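Putative adenosine kinase (PDB 3VAS) probably phosphorylates adenosine to AMP, as a ribokinase-family adenosine kinase, and is held here with adenosine bound in an occluded-loop conformation. Local coordinates at residues Met30-Leu35 / Gly157-Leu162; Gly81-Asn86 / Ala185-Asn190; Phe212-Pro217 / Asn235-Asn240. All blocks are in the same frame, centred on the assembly; numbering follows the deposited sequence.

Contact 1 of 3, residues Met30-Leu35 / Gly157-Leu162; sequences MGNPLL and GAACDL. With ADN (adenosine), chain C.
Ala159 sets its CB against Asn32, CB to CB 3.7 Å, where the adenosine-binding strand 27-40 of this ribokinase-fold kinase meets the 3-10 turn that follows strand 150-157. This methyl carries the turn's apolar contact with the strand; it also reaches Pro33 CD and the CD2 branch of Leu34, both more loosely. A second apolar patch lies further along, where Met30 CE meets Leu162 CD2 at 3.5 Å. The bend of Met30 at its last torsion (chi3 -84°) turns the methyl to Leu162, and the two side chains cross obliquely.

Polar linkage between the two backbones runs through water: one molecule donates to Gly31 O at 2.7 Å and to Ala159 O at 3.0 Å, satisfying two buried carbonyls.

Ligand binding occupies the other end of Asn32. Its OD1 is bonded to Thr191 OG1, which helps to set the amide so that ND2 faces the adenine; ND2 also has a weak bond to Phe187 O. Leu34 puts its other branch, CD1, against the base at C4, 3.5 Å away. Asn32 ND2 donates an almost straight bond to N1 of adenosine, 3.0 Å long with 166° at the hydrogen.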
loop_
_atom_site.group_PDB
_atom_site.type_symbol
_atom_site.label_atom_id
_atom_site.label_comp_id
_atom_site.label_asym_id
_atom_site.label_seq_id
_atom_site.Cartn_x
_atom_site.Cartn_y
_atom_site.Cartn_z
ATOM N N MET A 30 9.361 2.533 -2.187
ATOM C CA MET A 30 9.352 3.982 -1.984
ATOM C C MET A 30 7.909 4.421 -1.795
ATOM O O MET A 30 7.014 3.877 -2.433
ATOM C CB MET A 30 10.014 4.740 -3.144
ATOM C CG MET A 30 9.311 4.617 -4.496
ATOM S SD MET A 30 9.872 5.841 -5.717
ATOM C CE MET A 30 8.865 7.249 -5.312
ATOM N N GLY A 31 7.672 5.383 -0.909
ATOM C CA GLY A 31 6.306 5.815 -0.660
ATOM C C GLY A 31 6.123 7.041 0.212
ATOM O O GLY A 31 7.034 7.861 0.377
ATOM N N ASN A 32 4.921 7.166 0.767
ATOM C CA ASN A 32 4.587 8.277 1.643
ATOM C C ASN A 32 4.573 7.825 3.103
ATOM O O ASN A 32 3.653 7.133 3.538
ATOM C CB ASN A 32 3.225 8.862 1.252
ATOM C CG ASN A 32 3.087 9.068 -0.252
ATOM O OD1 ASN A 32 4.059 9.393 -0.936
ATOM N ND2 ASN A 32 1.879 8.874 -0.772
ATOM N N PRO A 33 5.608 8.194 3.869
ATOM C CA PRO A 33 5.592 7.781 5.276
ATOM C C PRO A 33 4.712 8.727 6.072
ATOM O O PRO A 33 4.952 9.938 6.082
ATOM C CB PRO A 33 7.063 7.885 5.693
ATOM C CG PRO A 33 7.654 8.891 4.771
ATOM C CD PRO A 33 6.849 8.893 3.495
ATOM N N LEU A 34 3.683 8.183 6.709
ATOM C CA LEU A 34 2.667 9.010 7.348
ATOM C C LEU A 34 2.392 8.562 8.775
ATOM O O LEU A 34 2.556 7.389 9.118
ATOM C CB LEU A 34 1.364 8.962 6.542
ATOM C CG LEU A 34 1.424 9.312 5.053
ATOM C CD1 LEU A 34 0.126 8.906 4.357
ATOM C CD2 LEU A 34 1.699 10.803 4.857
ATOM N N LEU A 35 1.966 9.501 9.609
ATOM C CA LEU A 35 1.526 9.152 10.949
ATOM C C LEU A 35 0.015 8.947 10.939
ATOM O O LEU A 35 -0.736 9.835 10.530
ATOM C CB LEU A 35 1.905 10.250 11.941
ATOM C CG LEU A 35 1.546 9.958 13.399
ATOM C CD1 LEU A 35 2.498 8.927 13.986
ATOM C CD2 LEU A 35 1.545 11.230 14.224
ATOM N N GLY A 157 1.538 16.344 3.456
ATOM C CA GLY A 157 2.600 17.131 4.067
ATOM C C GLY A 157 3.971 16.900 3.456
ATOM O O GLY A 157 4.148 17.011 2.240
ATOM N N ALA A 158 4.933 16.542 4.301
ATOM C CA ALA A 158 6.319 16.361 3.872
ATOM C C ALA A 158 6.497 15.327 2.755
ATOM O O ALA A 158 7.412 15.452 1.938
ATOM C CB ALA A 158 7.194 16.006 5.061
ATOM N N ALA A 159 5.621 14.322 2.720
ATOM C CA ALA A 159 5.691 13.253 1.724
ATOM C C ALA A 159 5.658 13.743 0.272
ATOM O O ALA A 159 6.170 13.067 -0.621
ATOM C CB ALA A 159 4.583 12.227 1.965
ATOM N N CYS A 160 5.059 14.911 0.041
ATOM C CA CYS A 160 5.002 15.504 -1.297
ATOM C C CYS A 160 6.372 15.906 -1.824
ATOM O O CYS A 160 6.598 15.908 -3.037
ATOM C CB CYS A 160 4.097 16.737 -1.308
ATOM S SG CYS A 160 2.354 16.373 -1.069
ATOM N N ASP A 161 7.276 16.254 -0.914
ATOM C CA ASP A 161 8.590 16.768 -1.294
ATOM C C ASP A 161 9.557 15.689 -1.774
ATOM O O ASP A 161 10.691 15.996 -2.144
ATOM C CB ASP A 161 9.213 17.565 -0.145
ATOM C CG ASP A 161 8.770 19.020 -0.136
ATOM O OD1 ASP A 161 7.710 19.331 -0.721
ATOM O OD2 ASP A 161 9.485 19.855 0.457
ATOM N N LEU A 162 9.117 14.433 -1.768
ATOM C CA LEU A 162 9.947 13.344 -2.276
ATOM C C LEU A 162 10.280 13.603 -3.740
ATOM O O LEU A 162 9.383 13.774 -4.569
ATOM C CB LEU A 162 9.236 12.003 -2.120
ATOM C CG LEU A 162 9.943 10.784 -2.713
ATOM C CD1 LEU A 162 11.238 10.473 -1.960
ATOM C CD2 LEU A 162 9.001 9.597 -2.703
HETATM O "O5'" ADN C . -4.104 0.959 4.162
HETATM C "C5'" ADN C . -4.211 1.780 5.323
HETATM C "C4'" ADN C . -3.064 2.757 5.411
HETATM O "O4'" ADN C . -3.110 3.661 4.296
HETATM C "C3'" ADN C . -3.021 3.646 6.660
HETATM O "O3'" ADN C . -1.963 3.216 7.517
HETATM C "C2'" ADN C . -2.694 5.055 6.113
HETATM O "O2'" ADN C . -1.621 5.702 6.762
HETATM C "C1'" ADN C . -2.369 4.791 4.642
HETATM N N9 ADN C . -2.704 5.893 3.739
HETATM C C8 ADN C . -3.818 6.600 3.728
HETATM N N7 ADN C . -3.687 7.615 2.670
HETATM C C5 ADN C . -2.406 7.455 2.061
HETATM C C6 ADN C . -1.771 8.138 1.028
HETATM N N6 ADN C . -2.437 9.234 0.377
HETATM N N1 ADN C . -0.492 7.763 0.638
HETATM C C2 ADN C . 0.148 6.719 1.257
HETATM N N3 ADN C . -0.478 6.043 2.271
HETATM C C4 ADN C . -1.780 6.438 2.669
HETATM O O HOH W 1 7.383 10.505 0.493
#

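Contact 2 of 3, residues Gly81-Asn86 / Ala185-Asn190. With ADN (adenosine), chain C.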
loop_
_atom_site.group_PDB
_atom_site.type_symbol
_atom_site.label_atom_id
_atom_site.label_comp_id
_atom_site.label_asym_id
_atom_site.label_seq_id
_atom_site.Cartn_x
_atom_site.Cartn_y
_atom_site.Cartn_z
ATOM N N GLY A 81 2.226 4.930 9.854
ATOM C CA GLY A 81 1.405 4.468 8.747
ATOM C C GLY A 81 2.086 4.647 7.402
ATOM O O GLY A 81 3.316 4.668 7.314
ATOM N N GLY A 82 1.286 4.785 6.349
ATOM C CA GLY A 82 1.810 4.827 4.994
ATOM C C GLY A 82 1.700 3.458 4.339
ATOM O O GLY A 82 2.301 2.485 4.808
ATOM N N ALA A 83 0.936 3.388 3.252
ATOM C CA ALA A 83 0.590 2.115 2.628
ATOM C C ALA A 83 1.808 1.297 2.196
ATOM O O ALA A 83 1.914 0.118 2.530
ATOM C CB ALA A 83 -0.355 2.336 1.449
ATOM N N THR A 84 2.719 1.923 1.459
ATOM C CA THR A 84 3.904 1.231 0.971
ATOM C C THR A 84 4.791 0.807 2.135
ATOM O O THR A 84 5.307 -0.310 2.158
ATOM C CB THR A 84 4.726 2.105 0.001
ATOM O OG1 THR A 84 3.915 2.493 -1.116
ATOM C CG2 THR A 84 5.955 1.343 -0.505
ATOM N N LEU A 85 4.953 1.704 3.102
ATOM C CA LEU A 85 5.788 1.431 4.259
ATOM C C LEU A 85 5.229 0.273 5.092
ATOM O O LEU A 85 5.987 -0.589 5.534
ATOM C CB LEU A 85 5.991 2.696 5.110
ATOM C CG LEU A 85 6.803 2.510 6.396
ATOM C CD1 LEU A 85 8.170 1.876 6.108
ATOM C CD2 LEU A 85 6.969 3.831 7.157
ATOM N N ASN A 86 3.909 0.254 5.291
ATOM C CA ASN A 86 3.250 -0.851 5.988
ATOM C C ASN A 86 3.611 -2.202 5.359
ATOM O O ASN A 86 4.025 -3.136 6.049
ATOM C CB ASN A 86 1.723 -0.691 5.973
ATOM C CG ASN A 86 1.217 0.396 6.915
ATOM O OD1 ASN A 86 1.946 0.896 7.774
ATOM N ND2 ASN A 86 -0.059 0.745 6.767
ATOM N N ALA A 185 2.943 1.471 -3.881
ATOM C CA ALA A 185 1.498 1.683 -3.903
ATOM C C ALA A 185 1.119 2.807 -4.864
ATOM O O ALA A 185 1.921 3.708 -5.132
ATOM C CB ALA A 185 0.978 1.991 -2.501
ATOM N N GLY A 186 -0.109 2.748 -5.372
ATOM C CA GLY A 186 -0.620 3.771 -6.264
ATOM C C GLY A 186 -0.603 5.153 -5.639
ATOM O O GLY A 186 -0.520 6.153 -6.348
ATOM N N PHE A 187 -0.679 5.200 -4.310
ATOM C CA PHE A 187 -0.669 6.451 -3.556
ATOM C C PHE A 187 0.501 7.369 -3.904
ATOM O O PHE A 187 0.416 8.584 -3.728
ATOM C CB PHE A 187 -0.626 6.160 -2.057
ATOM C CG PHE A 187 -1.936 5.691 -1.480
ATOM C CD1 PHE A 187 -1.983 4.574 -0.660
ATOM C CD2 PHE A 187 -3.111 6.381 -1.731
ATOM C CE1 PHE A 187 -3.180 4.142 -0.118
ATOM C CE2 PHE A 187 -4.310 5.953 -1.190
ATOM C CZ PHE A 187 -4.342 4.833 -0.383
ATOM N N VAL A 188 1.593 6.785 -4.384
ATOM C CA VAL A 188 2.809 7.546 -4.671
ATOM C C VAL A 188 2.689 8.357 -5.968
ATOM O O VAL A 188 3.485 9.259 -6.229
ATOM C CB VAL A 188 4.041 6.618 -4.689
ATOM C CG1 VAL A 188 5.335 7.419 -4.770
ATOM C CG2 VAL A 188 4.042 5.761 -3.433
ATOM N N ILE A 189 1.671 8.045 -6.765
ATOM C CA ILE A 189 1.360 8.833 -7.952
ATOM C C ILE A 189 1.199 10.312 -7.593
ATOM O O ILE A 189 1.643 11.185 -8.342
ATOM C CB ILE A 189 0.089 8.304 -8.661
ATOM C CG1 ILE A 189 0.391 6.970 -9.354
ATOM C CG2 ILE A 189 -0.434 9.313 -9.674
ATOM C CD1 ILE A 189 -0.840 6.204 -9.800
ATOM N N ASN A 190 0.600 10.585 -6.431
ATOM C CA ASN A 190 0.349 11.958 -5.989
ATOM C C ASN A 190 1.591 12.701 -5.486
ATOM O O ASN A 190 1.611 13.935 -5.445
ATOM C CB ASN A 190 -0.713 11.994 -4.885
ATOM C CG ASN A 190 -2.064 11.463 -5.342
ATOM O OD1 ASN A 190 -2.708 10.695 -4.627
ATOM N ND2 ASN A 190 -2.500 11.873 -6.531
HETATM O "O5'" ADN C . -4.104 0.959 4.162
HETATM C "C5'" ADN C . -4.211 1.780 5.323
HETATM C "C4'" ADN C . -3.064 2.757 5.411
HETATM O "O4'" ADN C . -3.110 3.661 4.296
HETATM C "C3'" ADN C . -3.021 3.646 6.660
HETATM O "O3'" ADN C . -1.963 3.216 7.517
HETATM C "C2'" ADN C . -2.694 5.055 6.113
HETATM O "O2'" ADN C . -1.621 5.702 6.762
HETATM C "C1'" ADN C . -2.369 4.791 4.642
HETATM N N9 ADN C . -2.704 5.893 3.739
HETATM C C8 ADN C . -3.818 6.600 3.728
HETATM N N7 ADN C . -3.687 7.615 2.670
HETATM C C5 ADN C . -2.406 7.455 2.061
HETATM C C6 ADN C . -1.771 8.138 1.028
HETATM N N6 ADN C . -2.437 9.234 0.377
HETATM N N1 ADN C . -0.492 7.763 0.638
HETATM C C2 ADN C . 0.148 6.719 1.257
HETATM N N3 ADN C . -0.478 6.043 2.271
HETATM C C4 ADN C . -1.780 6.438 2.669
#
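Phe187 lays one ring face over the adenine of bound adenosine and, at the ring's edge and in its plane, meets CB of Ala83, the first residue of helix 83-95 after the Gly-Gly turn found in ribokinase-family nucleoside sites. This Ala83 CB lies 3.5 Å from Phe187 CD1. The base is shifted toward the rim of the ring, with adenosine C6 3.4 Å above the ring plane. CG sits beside the backbone N of Phe187 (chi1 -75°), an orientation that carries the ring from its loop across the base.

Gly82 of the turn takes the N-cap position. Backbone N-H groups at this helix start grip the ligand: Gly82 N donates to O2' at 3.1 Å and Ala83 N donates to adenine N3 at 3.2 Å, the latter nearly straight. One turn on, Asn86 ND2 gives a more bent bond to O3' of the ribose and also bonds Asp320 OD2, so sugar and acidic residue are tied through one amide nitrogen. Gly81 passes close to the ribose, its CA 3.8 Å from adenosine O3'.

Between the two segments themselves, small groups pack. Ala83 CB and Ala185 CB face each other at 4.2 Å, and Val188 CG2 comes alongside the Thr84 hydroxyl. That hydroxyl is also the polar link between the segments: Ala185 N donates to Thr84 OG1 at 3.1 Å, with 160° at the hydrogen.

Contact 3 of 3, residues Phe212-Pro217 / Asn235-Asn240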
loop_
_atom_site.group_PDB
_atom_site.type_symbol
_atom_site.label_atom_id
_atom_site.label_comp_id
_atom_site.label_asym_id
_atom_site.label_seq_id
_atom_site.Cartn_x
_atom_site.Cartn_y
_atom_site.Cartn_z
ATOM N N PHE A 212 2.544 -3.578 -7.820
ATOM C CA PHE A 212 1.817 -2.316 -7.810
ATOM C C PHE A 212 0.448 -2.489 -7.165
ATOM O O PHE A 212 -0.240 -3.479 -7.414
ATOM C CB PHE A 212 1.679 -1.803 -9.247
ATOM C CG PHE A 212 0.958 -0.485 -9.367
ATOM C CD1 PHE A 212 1.499 0.672 -8.823
ATOM C CD2 PHE A 212 -0.246 -0.400 -10.047
ATOM C CE1 PHE A 212 0.840 1.887 -8.937
ATOM C CE2 PHE A 212 -0.916 0.813 -10.166
ATOM C CZ PHE A 212 -0.371 1.958 -9.611
ATOM N N ASN A 213 0.060 -1.533 -6.328
ATOM C CA ASN A 213 -1.249 -1.573 -5.680
ATOM C C ASN A 213 -2.149 -0.441 -6.189
ATOM O O ASN A 213 -1.725 0.715 -6.240
ATOM C CB ASN A 213 -1.088 -1.489 -4.157
ATOM C CG ASN A 213 -2.280 -2.079 -3.402
ATOM O OD1 ASN A 213 -3.424 -1.658 -3.587
ATOM N ND2 ASN A 213 -2.009 -3.067 -2.551
ATOM N N LEU A 214 -3.381 -0.770 -6.570
ATOM C CA LEU A 214 -4.336 0.251 -7.017
ATOM C C LEU A 214 -4.652 1.251 -5.893
ATOM O O LEU A 214 -4.988 2.410 -6.153
ATOM C CB LEU A 214 -5.626 -0.387 -7.559
ATOM C CG LEU A 214 -5.526 -1.316 -8.780
ATOM C CD1 LEU A 214 -6.895 -1.875 -9.175
ATOM C CD2 LEU A 214 -4.878 -0.602 -9.963
ATOM N N SER A 215 -4.557 0.781 -4.652
ATOM C CA SER A 215 -4.558 1.634 -3.456
ATOM C C SER A 215 -5.881 2.309 -3.059
ATOM O O SER A 215 -6.280 2.233 -1.897
ATOM C CB SER A 215 -3.423 2.662 -3.511
ATOM O OG SER A 215 -2.168 2.008 -3.553
ATOM N N ALA A 216 -6.544 2.972 -4.006
ATOM C CA ALA A 216 -7.777 3.709 -3.721
ATOM C C ALA A 216 -8.536 4.061 -5.006
ATOM O O ALA A 216 -7.920 4.319 -6.041
ATOM C CB ALA A 216 -7.465 4.980 -2.935
ATOM N N PRO A 217 -9.876 4.087 -4.936
ATOM C CA PRO A 217 -10.694 4.395 -6.116
ATOM C C PRO A 217 -10.363 5.737 -6.784
ATOM O O PRO A 217 -10.379 5.800 -8.010
ATOM C CB PRO A 217 -12.124 4.409 -5.557
ATOM C CG PRO A 217 -12.059 3.506 -4.373
ATOM C CD PRO A 217 -10.708 3.775 -3.761
ATOM N N ASN A 235 4.561 -6.439 -12.840
ATOM C CA ASN A 235 4.439 -7.883 -12.985
ATOM C C ASN A 235 3.295 -8.424 -12.142
ATOM O O ASN A 235 2.702 -9.452 -12.469
ATOM C CB ASN A 235 5.743 -8.570 -12.595
ATOM C CG ASN A 235 6.935 -7.993 -13.318
ATOM O OD1 ASN A 235 7.571 -7.050 -12.837
ATOM N ND2 ASN A 235 7.239 -8.544 -14.487
ATOM N N ILE A 236 2.996 -7.727 -11.049
ATOM C CA ILE A 236 1.906 -8.111 -10.156
ATOM C C ILE A 236 1.094 -6.878 -9.762
ATOM O O ILE A 236 1.662 -5.854 -9.378
ATOM C CB ILE A 236 2.434 -8.794 -8.871
ATOM C CG1 ILE A 236 3.328 -9.989 -9.217
ATOM C CG2 ILE A 236 1.281 -9.237 -7.975
ATOM C CD1 ILE A 236 3.843 -10.737 -8.000
ATOM N N VAL A 237 -0.230 -6.976 -9.869
ATOM C CA VAL A 237 -1.110 -5.874 -9.489
ATOM C C VAL A 237 -2.104 -6.320 -8.422
ATOM O O VAL A 237 -2.800 -7.323 -8.594
ATOM C CB VAL A 237 -1.891 -5.312 -10.703
ATOM C CG1 VAL A 237 -2.806 -4.173 -10.273
ATOM C CG2 VAL A 237 -0.934 -4.847 -11.793
ATOM N N PHE A 238 -2.151 -5.575 -7.321
ATOM C CA PHE A 238 -3.091 -5.830 -6.239
ATOM C C PHE A 238 -4.211 -4.799 -6.281
ATOM O O PHE A 238 -3.978 -3.627 -6.592
ATOM C CB PHE A 238 -2.396 -5.713 -4.877
ATOM C CG PHE A 238 -1.335 -6.750 -4.627
ATOM C CD1 PHE A 238 -1.652 -7.947 -4.004
ATOM C CD2 PHE A 238 -0.017 -6.517 -4.986
ATOM C CE1 PHE A 238 -0.680 -8.896 -3.754
ATOM C CE2 PHE A 238 0.971 -7.466 -4.736
ATOM C CZ PHE A 238 0.637 -8.657 -4.119
ATOM N N GLY A 239 -5.421 -5.226 -5.938
ATOM C CA GLY A 239 -6.545 -4.313 -5.849
ATOM C C GLY A 239 -7.614 -4.872 -4.940
ATOM O O GLY A 239 -7.563 -6.043 -4.568
ATOM N N ASN A 240 -8.574 -4.038 -4.562
ATOM C CA ASN A 240 -9.769 -4.533 -3.880
ATOM C C ASN A 240 -11.017 -4.289 -4.731
ATOM O O ASN A 240 -10.922 -3.733 -5.823
ATOM C CB ASN A 240 -9.908 -3.955 -2.461
ATOM C CG ASN A 240 -10.149 -2.448 -2.446
ATOM O OD1 ASN A 240 -10.608 -1.862 -3.424
ATOM N ND2 ASN A 240 -9.842 -1.816 -1.318
#
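With CG of Asn213 anti to its backbone N (chi1 -157°) and CG of Phe238 beside its own (chi1 -65°), the two side chains meet on one face of the sheet. They run across one another at about a right angle, yet amide and ring planes differ by only 17°. Asn213 ND2 rests 3.5 Å from Phe238 CB.

The backbones beneath belong to adjacent parallel strands, 209-213 and 236-240, joined through helices 217-222 and 224-231 in the beta-alpha-beta manner of the ribokinase fold. Phe212 pairs with Val237, and Asn213 with Phe238. Three backbone hydrogen bonds join them: Phe212 N to Ile236 O at 2.9 Å, Phe238 N to Phe212 O at 2.8 Å, and Leu214 N to Phe238 O at 2.9 Å. Phe212 O also receives a CA-H contact from Val237 and lies at the edge of the Phe238 ring, near its plane.

Phe212 and Val237 point to the other face, where Phe212 packs on Val227 and Met230 of helix 224-231. Just past the strand, Leu214 spreads its branches, CD2 to Val237 CG1 at 4.1 Å and CD1 over Gly239 CA. Further on, Ser215 and Ala216 touch Phe187.

Strand 209-213 ends in an Asx turn: Ser215 N donates to Asn213 OD1 at 2.9 Å, in the carbonyl plane and on a lone pair. The amide nitrogen is taken by Tyr183 OH. With OD1 bonded to Ser215 N and ND2 to Tyr183 OH, both ends of this buried amide are satisfied, which should hold its rotation and the turn that leaves the strand.

Contacts 1 and 2 alternate along the chain and both touch the same adenosine; their centres lie 8 Å apart, and they meet through a probable hydrogen bond between Leu34 O and Gly81 N. Contact 3 follows later in sequence, its centre 11 Å from contact 2 and 19 Å from contact 1, without touching the latter. It joins contact 2 just past the end of strand 181-185, which pairs with 209-213, by a probable hydrogen bond from Gly186 N to Asn213 O. Strands 27-40, 181-185, 209-213 and 236-240 pair in turn, each parallel to the next, so the three contacts follow this row from the nucleoside pocket to strand 236-240.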